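Local atomic coordinates of O-phospho-L-seryl-tRNA:Cys-tRNA synthase (Methanocaldococcus jannaschii DSM 2661, PDB entry 5X6B), a protein that converts O-phosphoseryl-tRNA(Cys) into cysteinyl-tRNA(Cys), probably by pyridoxal-phosphate-dependent replacement of the phosphate with sulfur. Residues Y139-K144 / K192-I197; F127-A132 / D274-T279; A162-E167 / E178-V183; N112-R117 / N240-K245; T200-E205 / K344-I349. One frame throughout, in Å; residues are numbered along the deposited sequence.

Contact 1 of 5, residues Y139-K144 / K192-I197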
# COMPACT_ATOMS: atom_id res chain seq x y z
N TYR B 139 29.02 -2.56 20.60
CA TYR B 139 29.19 -3.65 19.66
C TYR B 139 27.87 -4.37 19.46
O TYR B 139 27.16 -4.66 20.42
CB TYR B 139 30.28 -4.62 20.14
CG TYR B 139 31.66 -4.32 19.60
CD1 TYR B 139 32.17 -5.02 18.52
CD2 TYR B 139 32.45 -3.33 20.17
CE1 TYR B 139 33.43 -4.75 18.02
CE2 TYR B 139 33.71 -3.05 19.67
CZ TYR B 139 34.20 -3.76 18.60
OH TYR B 139 35.45 -3.48 18.10
N VAL B 140 27.54 -4.62 18.20
CA VAL B 140 26.41 -5.47 17.85
C VAL B 140 26.91 -6.86 17.53
O VAL B 140 27.75 -7.04 16.65
CB VAL B 140 25.61 -4.92 16.64
CG1 VAL B 140 24.62 -5.95 16.14
CG2 VAL B 140 24.90 -3.63 17.02
N VAL B 141 26.42 -7.85 18.27
CA VAL B 141 26.83 -9.23 18.03
C VAL B 141 25.78 -9.94 17.17
O VAL B 141 24.64 -10.11 17.59
CB VAL B 141 27.04 -10.00 19.35
CG1 VAL B 141 27.41 -11.44 19.08
CG2 VAL B 141 28.12 -9.32 20.18
N LEU B 142 26.19 -10.34 15.96
CA LEU B 142 25.28 -10.96 14.99
C LEU B 142 25.92 -12.16 14.31
O LEU B 142 27.15 -12.32 14.34
CB LEU B 142 24.84 -9.93 13.94
CG LEU B 142 25.88 -9.01 13.29
CD1 LEU B 142 26.69 -9.70 12.21
CD2 LEU B 142 25.21 -7.77 12.72
N ASP B 143 25.10 -13.00 13.69
CA ASP B 143 25.60 -14.17 12.96
C ASP B 143 26.30 -13.76 11.67
O ASP B 143 26.09 -12.66 11.16
CB ASP B 143 24.45 -15.14 12.64
CG ASP B 143 23.34 -14.50 11.83
OD1 ASP B 143 23.11 -13.28 11.97
OD2 ASP B 143 22.70 -15.22 11.03
N LYS B 144 27.13 -14.64 11.13
CA LYS B 144 27.88 -14.35 9.91
C LYS B 144 27.00 -14.41 8.67
O LYS B 144 27.41 -13.99 7.59
CB LYS B 144 29.06 -15.31 9.77
CG LYS B 144 30.40 -14.60 9.70
CD LYS B 144 31.56 -15.56 9.51
CE LYS B 144 32.50 -15.51 10.71
NZ LYS B 144 33.82 -16.15 10.45
N LYS B 192 35.32 -3.79 25.83
CA LYS B 192 34.29 -3.38 24.89
C LYS B 192 32.90 -3.67 25.44
O LYS B 192 32.70 -4.62 26.21
CB LYS B 192 34.48 -4.08 23.54
CG LYS B 192 35.35 -3.33 22.55
CD LYS B 192 36.82 -3.36 22.92
CE LYS B 192 37.64 -2.62 21.87
NZ LYS B 192 39.07 -2.47 22.28
N ASN B 193 31.93 -2.85 25.06
CA ASN B 193 30.55 -3.08 25.48
C ASN B 193 29.70 -3.67 24.35
O ASN B 193 29.85 -3.30 23.19
CB ASN B 193 29.92 -1.78 25.98
CG ASN B 193 28.55 -2.00 26.59
OD1 ASN B 193 28.29 -3.04 27.20
ND2 ASN B 193 27.66 -1.03 26.43
N VAL B 194 28.81 -4.59 24.71
CA VAL B 194 27.88 -5.17 23.76
C VAL B 194 26.48 -4.65 24.03
O VAL B 194 25.86 -4.99 25.04
CB VAL B 194 27.87 -6.71 23.82
CG1 VAL B 194 26.78 -7.27 22.92
CG2 VAL B 194 29.23 -7.25 23.41
N GLY B 195 25.98 -3.82 23.12
CA GLY B 195 24.68 -3.19 23.29
C GLY B 195 23.53 -4.04 22.79
O GLY B 195 22.41 -3.93 23.28
N LEU B 196 23.81 -4.89 21.80
CA LEU B 196 22.74 -5.65 21.16
C LEU B 196 23.19 -7.00 20.61
O LEU B 196 24.23 -7.11 19.95
CB LEU B 196 22.13 -4.82 20.04
CG LEU B 196 20.90 -5.41 19.33
CD1 LEU B 196 19.75 -5.56 20.32
CD2 LEU B 196 20.49 -4.54 18.16
N ILE B 197 22.39 -8.02 20.88
CA ILE B 197 22.56 -9.33 20.25
C ILE B 197 21.53 -9.51 19.13
O ILE B 197 20.33 -9.35 19.34
CB ILE B 197 22.43 -10.47 21.27
CG1 ILE B 197 23.47 -10.30 22.37
CG2 ILE B 197 22.61 -11.81 20.59
CD1 ILE B 197 23.32 -11.28 23.49
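Y139 lies against K192 and N193 at the point where two parallel strands come together. Its CB sits 3.4 Å from N193 O, and the carbonyl lies near the plane of the phenol ring, at its edge. Further out, Y139 CD2 is 3.8 Å from K192 CG. At the next ring atom, Y139 CE2 lies 3.3 Å from K192 CG, and the ring carbon CZ is farther from it; the lysine approaches the ring obliquely, its chain bends at chi2 (73°), and its ammonium end leads away.

The backbone at this end is fixed by two bonds. Y139 N donates to N193 O at 2.8 Å, and G195 N returns a bond to Y139 O at 3.1 Å. Y139 is bridged to V194, but V140 is already paired with L196, so G195 is an extra residue on the second strand, a beta bulge. Strands 139-143 and 194-200 are neighbours in the seven-stranded mixed sheet whose order matches the large domain of fold-type I pyridoxal-phosphate enzymes, with 160-166 on the far side of 139-143. Past the bulge the regular parallel pattern resumes: V141 N reaches L196 O at 2.9 Å with an N-H...O angle of 164°, and V140 CA and I197 CA make CA-H...O contacts with L196 O and V141 O.

On the sheet face that carries Y139, V141 and V194 cross at about a right angle, with V141 CG2 3.7 Å from V194 CG1. V141 CG1 is anti to its own backbone N (chi1 178°), which leaves CG2 to face the neighbouring strand. Y180 of helix 179-188 covers V141 and I197 on this side.

Contact 2 of 5, residues F127-A132 / D274-T279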
# COMPACT_ATOMS: atom_id res chain seq x y z
N PHE B 127 17.59 -0.31 12.60
CA PHE B 127 18.22 0.98 12.84
C PHE B 127 17.61 1.67 14.05
O PHE B 127 18.32 2.29 14.84
CB PHE B 127 18.11 1.88 11.62
CG PHE B 127 18.66 3.26 11.85
CD1 PHE B 127 20.02 3.45 12.07
CD2 PHE B 127 17.82 4.36 11.87
CE1 PHE B 127 20.53 4.71 12.29
CE2 PHE B 127 18.33 5.62 12.09
CZ PHE B 127 19.69 5.80 12.30
N ILE B 128 16.30 1.56 14.19
CA ILE B 128 15.59 2.18 15.31
C ILE B 128 16.08 1.67 16.65
O ILE B 128 16.40 2.46 17.54
CB ILE B 128 14.07 1.97 15.20
CG1 ILE B 128 13.48 2.92 14.16
CG2 ILE B 128 13.40 2.22 16.54
CD1 ILE B 128 12.06 2.63 13.82
N VAL B 129 16.15 0.35 16.82
CA VAL B 129 16.58 -0.20 18.09
C VAL B 129 18.09 0.02 18.30
O VAL B 129 18.54 0.21 19.42
CB VAL B 129 16.25 -1.71 18.23
CG1 VAL B 129 14.75 -1.93 18.16
CG2 VAL B 129 16.96 -2.53 17.17
N MET B 130 18.85 0.01 17.21
CA MET B 130 20.28 0.28 17.28
C MET B 130 20.53 1.72 17.69
O MET B 130 21.58 2.05 18.26
CB MET B 130 20.96 -0.00 15.94
CG MET B 130 21.19 -1.47 15.64
SD MET B 130 22.07 -1.65 14.08
CE MET B 130 22.09 -3.43 13.90
N HIS B 131 19.56 2.58 17.40
CA HIS B 131 19.72 4.01 17.61
C HIS B 131 19.17 4.45 18.97
O HIS B 131 19.64 5.42 19.55
CB HIS B 131 19.03 4.78 16.49
CG HIS B 131 19.28 6.26 16.52
ND1 HIS B 131 18.45 7.14 17.18
CD2 HIS B 131 20.26 7.01 15.97
CE1 HIS B 131 18.91 8.37 17.04
NE2 HIS B 131 20.01 8.32 16.31
N ALA B 132 18.18 3.71 19.47
CA ALA B 132 17.48 4.11 20.68
C ALA B 132 17.81 3.24 21.89
O ALA B 132 17.43 3.58 23.02
CB ALA B 132 15.98 4.09 20.43
N ASP B 274 9.77 2.60 26.57
CA ASP B 274 10.08 4.00 26.84
C ASP B 274 11.13 4.59 25.90
O ASP B 274 11.12 5.79 25.63
CB ASP B 274 10.56 4.16 28.29
CG ASP B 274 9.45 3.92 29.30
OD1 ASP B 274 8.26 3.96 28.90
OD2 ASP B 274 9.77 3.71 30.48
N LYS B 275 12.05 3.76 25.42
CA LYS B 275 13.11 4.25 24.55
C LYS B 275 12.70 4.19 23.09
O LYS B 275 13.05 5.07 22.30
CB LYS B 275 14.39 3.45 24.78
CG LYS B 275 14.53 2.94 26.21
CD LYS B 275 15.99 2.93 26.65
CE LYS B 275 16.10 2.57 28.13
NZ LYS B 275 17.24 1.65 28.38
N ILE B 276 11.96 3.15 22.71
CA ILE B 276 11.48 3.03 21.35
C ILE B 276 10.43 4.10 21.09
O ILE B 276 10.52 4.85 20.12
CB ILE B 276 10.89 1.64 21.07
CG1 ILE B 276 11.95 0.55 21.28
CG2 ILE B 276 10.34 1.57 19.66
CD1 ILE B 276 13.14 0.66 20.35
N THR B 277 9.44 4.17 21.98
CA THR B 277 8.33 5.10 21.82
C THR B 277 8.60 6.45 22.49
O THR B 277 7.67 7.17 22.85
CB THR B 277 7.03 4.51 22.41
OG1 THR B 277 7.16 4.34 23.82
CG2 THR B 277 6.71 3.16 21.76
N LYS B 278 9.88 6.79 22.65
CA LYS B 278 10.24 8.07 23.25
C LYS B 278 9.72 9.21 22.39
O LYS B 278 9.89 9.21 21.17
CB LYS B 278 11.76 8.19 23.44
CG LYS B 278 12.22 9.62 23.64
CD LYS B 278 13.66 9.68 24.13
CE LYS B 278 14.10 11.12 24.33
NZ LYS B 278 15.58 11.23 24.42
N THR B 279 9.10 10.18 23.04
CA THR B 279 8.42 11.25 22.32
C THR B 279 9.30 12.49 22.16
O THR B 279 10.26 12.69 22.91
CB THR B 279 7.12 11.63 23.04
OG1 THR B 279 7.41 12.05 24.38
CG2 THR B 279 6.20 10.43 23.10
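The delta methyl of I276 points into the side of helix 122-132, where I128, V129 and A132 receive it. V129 and I128 are met from different directions. V129 and I276 lie side by side, pointing the same way, and V129 CG1 is 3.8 Å from I276 CD1. I128 instead crosses I276 at about a right angle, bringing its branch methyl CG2 to 4.1 Å from the same I276 CD1. A132 CB is the loosest of the three, at 4.5 Å from that atom of I276. CG1 of I276 is anti to the carbonyl carbon (chi1 -60°), and the turn at chi2 (-62°) brings CD1 to the helix although the first bond does not aim there.

Beside this apolar group the backbones come close through carbonyls and beta carbons. K275 CB stands 3.5 Å from A132 O, and A132 CB is 3.6 Å from K275 O. The K275 chain then bends away, taking its amine from the interface.

A132 ends helix 122-132, and I276 ends the short helix 273-276 that follows strand 264-268. L266 and F268 of that strand back the apolar group, L266 touching I128 and V129 and F268 touching I276. R156 of the second subunit packs against F127, I128 and H131, so the contact lies close to a subunit interface.

No hydrogen bond or salt bridge joins the two segments. The join therefore depends on dispersion between methyl groups and on burial of apolar surface, with shape rather than directional bonds setting how the two helix ends sit together.

Contact 3 of 5, residues A162-E167 / E178-V183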
# COMPACT_ATOMS: atom_id res chain seq x y z
N ALA B 162 30.54 -7.50 15.56
CA ALA B 162 31.29 -8.75 15.61
C ALA B 162 30.42 -9.91 15.12
O ALA B 162 29.23 -9.98 15.44
CB ALA B 162 31.79 -9.01 17.02
N GLU B 163 31.02 -10.82 14.36
CA GLU B 163 30.28 -11.92 13.74
C GLU B 163 30.43 -13.24 14.49
O GLU B 163 31.53 -13.67 14.81
CB GLU B 163 30.74 -12.10 12.29
CG GLU B 163 30.43 -10.92 11.38
CD GLU B 163 31.08 -11.03 10.02
OE1 GLU B 163 32.03 -11.83 9.88
OE2 GLU B 163 30.64 -10.33 9.09
N VAL B 164 29.29 -13.88 14.77
CA VAL B 164 29.28 -15.24 15.29
C VAL B 164 29.38 -16.21 14.12
O VAL B 164 28.60 -16.14 13.18
CB VAL B 164 28.01 -15.53 16.10
CG1 VAL B 164 27.93 -17.01 16.45
CG2 VAL B 164 27.97 -14.68 17.36
N GLY B 165 30.36 -17.11 14.19
CA GLY B 165 30.71 -17.94 13.05
C GLY B 165 29.89 -19.21 12.85
O GLY B 165 28.90 -19.45 13.53
N TYR B 166 30.34 -20.01 11.89
CA TYR B 166 29.65 -21.23 11.51
C TYR B 166 29.93 -22.42 12.42
O TYR B 166 31.05 -22.61 12.90
CB TYR B 166 30.03 -21.61 10.08
CG TYR B 166 29.59 -20.61 9.04
CD1 TYR B 166 28.28 -20.57 8.59
CD2 TYR B 166 30.49 -19.69 8.52
CE1 TYR B 166 27.88 -19.66 7.64
CE2 TYR B 166 30.10 -18.77 7.57
CZ TYR B 166 28.79 -18.76 7.13
OH TYR B 166 28.40 -17.84 6.19
N GLU B 167 28.89 -23.22 12.65
CA GLU B 167 29.03 -24.54 13.23
C GLU B 167 29.60 -25.46 12.16
O GLU B 167 30.21 -26.49 12.45
CB GLU B 167 27.67 -25.05 13.73
CG GLU B 167 27.68 -26.37 14.45
CD GLU B 167 26.35 -26.66 15.12
OE1 GLU B 167 25.51 -25.73 15.20
OE2 GLU B 167 26.12 -27.81 15.55
N GLU B 178 25.73 -21.39 19.78
CA GLU B 178 26.38 -21.42 21.08
C GLU B 178 27.62 -20.52 21.07
O GLU B 178 28.10 -20.10 22.12
CB GLU B 178 26.76 -22.85 21.45
CG GLU B 178 25.57 -23.80 21.58
CD GLU B 178 25.06 -24.32 20.23
OE1 GLU B 178 25.70 -24.03 19.20
OE2 GLU B 178 24.02 -25.00 20.21
N GLY B 179 28.11 -20.22 19.87
CA GLY B 179 29.26 -19.35 19.71
C GLY B 179 29.00 -17.90 20.07
O GLY B 179 29.93 -17.09 20.12
N TYR B 180 27.74 -17.57 20.32
CA TYR B 180 27.38 -16.22 20.74
C TYR B 180 28.02 -15.88 22.08
O TYR B 180 28.44 -14.74 22.29
CB TYR B 180 25.86 -16.06 20.84
CG TYR B 180 25.21 -15.54 19.57
CD1 TYR B 180 25.07 -14.18 19.36
CD2 TYR B 180 24.75 -16.41 18.59
CE1 TYR B 180 24.48 -13.69 18.20
CE2 TYR B 180 24.16 -15.94 17.44
CZ TYR B 180 24.03 -14.58 17.24
OH TYR B 180 23.44 -14.11 16.09
N LYS B 181 28.10 -16.87 22.96
CA LYS B 181 28.69 -16.66 24.28
C LYS B 181 30.17 -16.28 24.19
O LYS B 181 30.60 -15.30 24.80
CB LYS B 181 28.53 -17.91 25.15
CG LYS B 181 29.59 -18.03 26.23
CD LYS B 181 29.12 -18.78 27.47
CE LYS B 181 29.99 -18.42 28.67
NZ LYS B 181 29.72 -19.26 29.87
N GLU B 182 30.95 -17.04 23.42
CA GLU B 182 32.39 -16.82 23.32
C GLU B 182 32.72 -15.44 22.75
O GLU B 182 33.65 -14.79 23.22
CB GLU B 182 33.07 -17.90 22.47
CG GLU B 182 32.47 -19.29 22.64
CD GLU B 182 33.02 -20.30 21.64
OE1 GLU B 182 33.91 -19.93 20.84
OE2 GLU B 182 32.57 -21.46 21.67
N VAL B 183 31.96 -15.01 21.75
CA VAL B 183 32.17 -13.71 21.14
C VAL B 183 31.91 -12.57 22.13
O VAL B 183 32.73 -11.66 22.27
CB VAL B 183 31.28 -13.52 19.90
CG1 VAL B 183 31.41 -12.12 19.34
CG2 VAL B 183 31.63 -14.55 18.83
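Strand-on-helix apolar packing joins A162 and V164 to G179, Y180 and V183, where helix 179-188 covers strand 160-166, the outermost strand of the seven-stranded sheet at this end within the chain. The strand and helix segments run roughly antiparallel, 152° between their directions, with their axes 8.4 Å apart at closest approach.

V164 carries most of the contact. Its CG2 lies over the face of the Y180 ring, 3.5 Å from the centroid and 10° off the normal, a CH-pi contact centred on the ring. Its other branch, CG1, is anti to the backbone N (chi1 172°) and comes to 3.9 Å from G179 C, at a glycine with no side chain in the way. One turn on, V183 divides its two methyls between strand residues: V183 CG2 is 3.9 Å from V164 CG2, whereas V183 CG1 is the same distance from A162 CB. The hydroxyl of Y180 hydrogen-bonds L198 O of strand 194-200, which holds the far end of the ring against the sheet.

Toward the solvent-exposed residues E167 and E178, the two carboxylates come near each other, E167 OE1 and E178 OE1 being 4.4 Å apart. K174 makes a long, weak ion pair with E167.

Helix 179-188 leads into strand 194-200, which is parallel to 160-166 with 139-143 between them: this is the packing of a beta-alpha-beta crossover in the large domain of fold-type I enzymes.

Contact 4 of 5, residues N112-R117 / N240-K245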
# COMPACT_ATOMS: atom_id res chain seq x y z
N ASN B 112 3.16 -12.73 19.68
CA ASN B 112 3.28 -12.91 21.12
C ASN B 112 4.34 -11.98 21.71
O ASN B 112 5.24 -12.42 22.43
CB ASN B 112 3.61 -14.37 21.46
CG ASN B 112 3.27 -14.72 22.90
OD1 ASN B 112 2.40 -14.11 23.51
ND2 ASN B 112 3.98 -15.70 23.44
N MET B 113 4.23 -10.70 21.38
CA MET B 113 5.09 -9.67 21.95
C MET B 113 4.22 -8.63 22.64
O MET B 113 3.01 -8.58 22.41
CB MET B 113 5.97 -9.02 20.88
CG MET B 113 6.95 -9.98 20.21
SD MET B 113 8.32 -10.49 21.26
CE MET B 113 9.23 -8.96 21.41
N ASP B 114 4.82 -7.80 23.48
CA ASP B 114 4.07 -6.82 24.26
C ASP B 114 3.55 -5.68 23.40
O ASP B 114 2.39 -5.28 23.51
CB ASP B 114 4.93 -6.26 25.40
CG ASP B 114 5.17 -7.27 26.51
OD1 ASP B 114 4.30 -8.15 26.72
OD2 ASP B 114 6.22 -7.17 27.18
N CYS B 115 4.42 -5.15 22.54
CA CYS B 115 4.10 -3.96 21.76
C CYS B 115 4.55 -4.13 20.31
O CYS B 115 5.32 -5.04 19.99
CB CYS B 115 4.78 -2.73 22.36
SG CYS B 115 4.73 -2.62 24.16
N ALA B 116 4.07 -3.25 19.44
CA ALA B 116 4.45 -3.26 18.04
C ALA B 116 4.36 -1.87 17.42
O ALA B 116 3.55 -1.05 17.85
CB ALA B 116 3.59 -4.24 17.25
N ARG B 117 5.20 -1.60 16.43
CA ARG B 117 5.15 -0.34 15.70
C ARG B 117 5.36 -0.57 14.20
O ARG B 117 6.15 -1.44 13.81
CB ARG B 117 6.21 0.64 16.22
CG ARG B 117 5.90 1.27 17.57
CD ARG B 117 4.68 2.18 17.49
NE ARG B 117 4.42 2.88 18.75
CZ ARG B 117 3.62 2.44 19.71
NH1 ARG B 117 2.99 1.27 19.58
NH2 ARG B 117 3.44 3.15 20.81
N ASN B 240 6.87 -17.18 17.93
CA ASN B 240 6.57 -16.75 19.29
C ASN B 240 7.76 -16.02 19.89
O ASN B 240 8.78 -16.64 20.22
CB ASN B 240 6.18 -17.94 20.17
CG ASN B 240 5.64 -17.53 21.53
OD1 ASN B 240 5.93 -16.44 22.02
ND2 ASN B 240 4.86 -18.40 22.14
N GLY B 241 7.63 -14.71 20.04
CA GLY B 241 8.72 -13.88 20.52
C GLY B 241 9.12 -14.12 21.97
O GLY B 241 10.30 -14.11 22.30
N LYS B 242 8.13 -14.32 22.84
CA LYS B 242 8.42 -14.53 24.26
C LYS B 242 9.07 -15.89 24.52
O LYS B 242 9.95 -15.99 25.38
CB LYS B 242 7.14 -14.40 25.09
CG LYS B 242 6.59 -12.99 25.14
CD LYS B 242 5.30 -12.91 25.94
CE LYS B 242 4.72 -11.51 25.89
NZ LYS B 242 5.63 -10.51 26.51
N GLU B 243 8.65 -16.92 23.79
CA GLU B 243 9.22 -18.25 24.00
C GLU B 243 10.69 -18.29 23.60
O GLU B 243 11.50 -18.95 24.25
CB GLU B 243 8.43 -19.32 23.24
CG GLU B 243 9.12 -20.68 23.25
CD GLU B 243 8.17 -21.83 22.99
OE1 GLU B 243 7.06 -21.59 22.46
OE2 GLU B 243 8.53 -22.99 23.31
N VAL B 244 11.03 -17.57 22.53
CA VAL B 244 12.43 -17.44 22.14
C VAL B 244 13.09 -16.32 22.93
O VAL B 244 14.24 -15.96 22.67
CB VAL B 244 12.58 -17.17 20.63
CG1 VAL B 244 11.96 -18.30 19.83
CG2 VAL B 244 11.97 -15.84 20.25
N LYS B 245 12.35 -15.78 23.90
CA LYS B 245 12.83 -14.74 24.80
C LYS B 245 13.42 -13.55 24.05
O LYS B 245 14.40 -12.94 24.49
CB LYS B 245 13.86 -15.32 25.78
CG LYS B 245 13.24 -16.23 26.84
CD LYS B 245 14.27 -17.13 27.51
CE LYS B 245 13.65 -17.87 28.69
NZ LYS B 245 12.49 -17.14 29.28
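N112 and N240 meet amide to amide, their planes 66° apart. N112 has positive phi and closes helix 100-111 in a Schellman motif, and its side chain, with CG anti to the backbone N, is carried toward N240. There N112 ND2 donates to N240 OD1, nearly in its own amide plane; the modelled 2.5 Å is short for this resolution and its exact value is doubtful. N240 also has CG anti to its backbone N. Its OD1 takes a second bond on the opposite face of its plane, from E243 N at 3.3 Å, an Asx motif that holds the turn beginning at N240.

K242 lies across N112 at about a right angle, its CG 3.1 Å from N112 O. From there the chain runs straight until it bends at chi4 (-62°), which turns NZ to D114. In the resulting salt bridge K242 NZ is 2.7 Å from D114 OD1, which it meets from above the carboxylate plane, 54° out of it. The other oxygen, D114 OD2, accepts from E270 N, so both ends of the carboxylate are engaged.

M113 folds back on itself at chi2 and chi3, setting SD of M113 3.5 Å from G241 CA, directly against the glycine backbone.

This contact ties the link between helix 100-111 and edge strand 115-119 to the loop between strands 226-229 and 248-252. Strand 264-268 backs M113 and C115, and helix 212-221 flanks V244 and K245.

Contact 5 of 5, residues T200-E205 / K344-I349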
# COMPACT_ATOMS: atom_id res chain seq x y z
N THR B 200 19.80 -13.39 12.73
CA THR B 200 19.04 -13.51 11.49
C THR B 200 18.30 -14.83 11.51
O THR B 200 18.89 -15.89 11.28
CB THR B 200 19.96 -13.44 10.26
OG1 THR B 200 20.71 -12.22 10.29
CG2 THR B 200 19.14 -13.48 8.99
N HIS B 201 17.00 -14.77 11.80
CA HIS B 201 16.20 -15.98 12.04
C HIS B 201 16.24 -16.95 10.86
O HIS B 201 16.37 -18.16 11.05
CB HIS B 201 14.75 -15.61 12.35
CG HIS B 201 13.99 -16.68 13.05
ND1 HIS B 201 12.65 -16.58 13.35
CD2 HIS B 201 14.39 -17.89 13.52
CE1 HIS B 201 12.25 -17.67 13.97
NE2 HIS B 201 13.29 -18.49 14.09
N VAL B 202 16.12 -16.40 9.66
CA VAL B 202 16.43 -17.13 8.44
C VAL B 202 17.28 -16.22 7.55
O VAL B 202 16.84 -15.13 7.18
CB VAL B 202 15.16 -17.60 7.68
CG1 VAL B 202 15.48 -17.97 6.24
CG2 VAL B 202 14.51 -18.78 8.38
N ASP B 203 18.49 -16.65 7.23
CA ASP B 203 19.35 -15.86 6.36
C ASP B 203 18.81 -15.87 4.94
O ASP B 203 18.06 -16.77 4.55
CB ASP B 203 20.79 -16.38 6.35
CG ASP B 203 20.88 -17.82 5.91
OD1 ASP B 203 20.17 -18.68 6.49
OD2 ASP B 203 21.63 -18.08 4.95
N GLY B 204 19.22 -14.87 4.16
CA GLY B 204 18.72 -14.70 2.81
C GLY B 204 19.65 -15.23 1.74
O GLY B 204 19.47 -14.94 0.56
N GLU B 205 20.65 -16.00 2.15
CA GLU B 205 21.57 -16.60 1.18
C GLU B 205 21.35 -18.10 1.08
O GLU B 205 21.52 -18.70 0.02
CB GLU B 205 23.02 -16.29 1.54
CG GLU B 205 24.03 -16.72 0.48
CD GLU B 205 23.88 -15.96 -0.82
OE1 GLU B 205 23.30 -14.85 -0.81
OE2 GLU B 205 24.35 -16.46 -1.86
N LYS B 344 15.19 -28.81 3.85
CA LYS B 344 14.75 -27.42 3.93
C LYS B 344 13.66 -27.22 4.97
O LYS B 344 12.65 -27.93 4.97
CB LYS B 344 14.25 -26.93 2.57
CG LYS B 344 15.33 -26.76 1.51
CD LYS B 344 16.43 -25.81 1.97
CE LYS B 344 15.90 -24.43 2.31
NZ LYS B 344 17.02 -23.49 2.64
N GLU B 345 13.87 -26.26 5.86
CA GLU B 345 12.83 -25.83 6.78
C GLU B 345 12.44 -24.40 6.41
O GLU B 345 11.88 -23.66 7.22
CB GLU B 345 13.29 -25.92 8.24
CG GLU B 345 12.78 -27.16 8.98
CD GLU B 345 11.26 -27.24 9.04
OE1 GLU B 345 10.61 -26.19 9.25
OE2 GLU B 345 10.72 -28.36 8.88
N HIS B 346 12.75 -24.03 5.17
CA HIS B 346 12.36 -22.75 4.60
C HIS B 346 12.26 -22.91 3.09
O HIS B 346 12.78 -23.87 2.53
CB HIS B 346 13.37 -21.66 4.97
CG HIS B 346 12.93 -20.27 4.62
ND1 HIS B 346 13.29 -19.65 3.45
CD2 HIS B 346 12.17 -19.38 5.30
CE1 HIS B 346 12.78 -18.43 3.42
NE2 HIS B 346 12.09 -18.24 4.53
N ASP B 347 11.59 -21.97 2.43
CA ASP B 347 11.32 -22.08 1.00
C ASP B 347 12.44 -21.52 0.11
O ASP B 347 12.46 -21.77 -1.09
CB ASP B 347 10.01 -21.36 0.68
CG ASP B 347 10.01 -19.93 1.16
OD1 ASP B 347 10.72 -19.10 0.56
OD2 ASP B 347 9.34 -19.63 2.18
N LEU B 348 13.36 -20.77 0.70
CA LEU B 348 14.47 -20.22 -0.07
C LEU B 348 15.48 -21.32 -0.36
O LEU B 348 16.11 -21.84 0.56
CB LEU B 348 15.12 -19.05 0.67
CG LEU B 348 16.01 -18.06 -0.11
CD1 LEU B 348 16.32 -16.85 0.76
CD2 LEU B 348 17.31 -18.68 -0.62
N ILE B 349 15.66 -21.65 -1.63
CA ILE B 349 16.60 -22.70 -2.00
C ILE B 349 17.82 -22.14 -2.73
O ILE B 349 17.68 -21.36 -3.67
CB ILE B 349 15.94 -23.76 -2.90
CG1 ILE B 349 14.63 -24.24 -2.30
CG2 ILE B 349 16.88 -24.93 -3.13
CD1 ILE B 349 13.85 -25.15 -3.24
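The loop that follows strand 194-200 of the large domain packs here on the segment leading into strand 349-352 of the small three-stranded antiparallel sheet, V202 meeting H346 and G204 meeting L348. V202 CG1 lies over the centre of the imidazole, 3.7 Å from its centroid and 6° off the normal, a CH-pi contact. That methyl is anti to the backbone N of V202 (chi1 163°), which sends it out to the ring. The opposite face of H346 has D347 OD2 above it, offset toward the rim.

Hydrogen bonds fix how the ring is turned. H346 ND1 accepts from L348 N at 3.0 Å, the donor tilted 32° from the ring plane, and NE2 bonds Y232 O, so both ring nitrogens are occupied. L348 extends its side chain to the other loop, with CD1 3.7 Å from G204 O and 3.8 Å from G204 CA. Its own carbonyl is gripped from within the segment, K344 NZ to L348 O being 2.8 Å.

No hydrogen bond links the two segments directly, although G204 O is held by K391 and E205 forms a salt bridge with K350, both on strands of the small sheet. Such a buried seam is consistent with the junction of large and small domains in fold-type I pyridoxal-phosphate enzymes.

Contacts 1 and 3 share one sheet, their centres about 10 Å apart, and are joined by strand pairing, with L142 O 2.7 Å from V164 N. Contact 2 packs on the other face of that sheet's strand pair: L196 CD2 is 4.0 Å from M130 CG. Contact 4 reaches contact 2 where T277 CG2 lies 3.4 Å from R117 NH2. Contact 5 begins where strand 194-200 ends and meets contact 1 there, D143 OD1 lying 3.1 Å from T200 OG1, a probable hydrogen bond. Bound nucleic acid comes nearest to contact 2, about 11 Å between nearest atoms, against about 38 Å for contact 3. K255, which bears the pyridoxal phosphate, lies in the chain segment that connects strands 248-252 and 264-268.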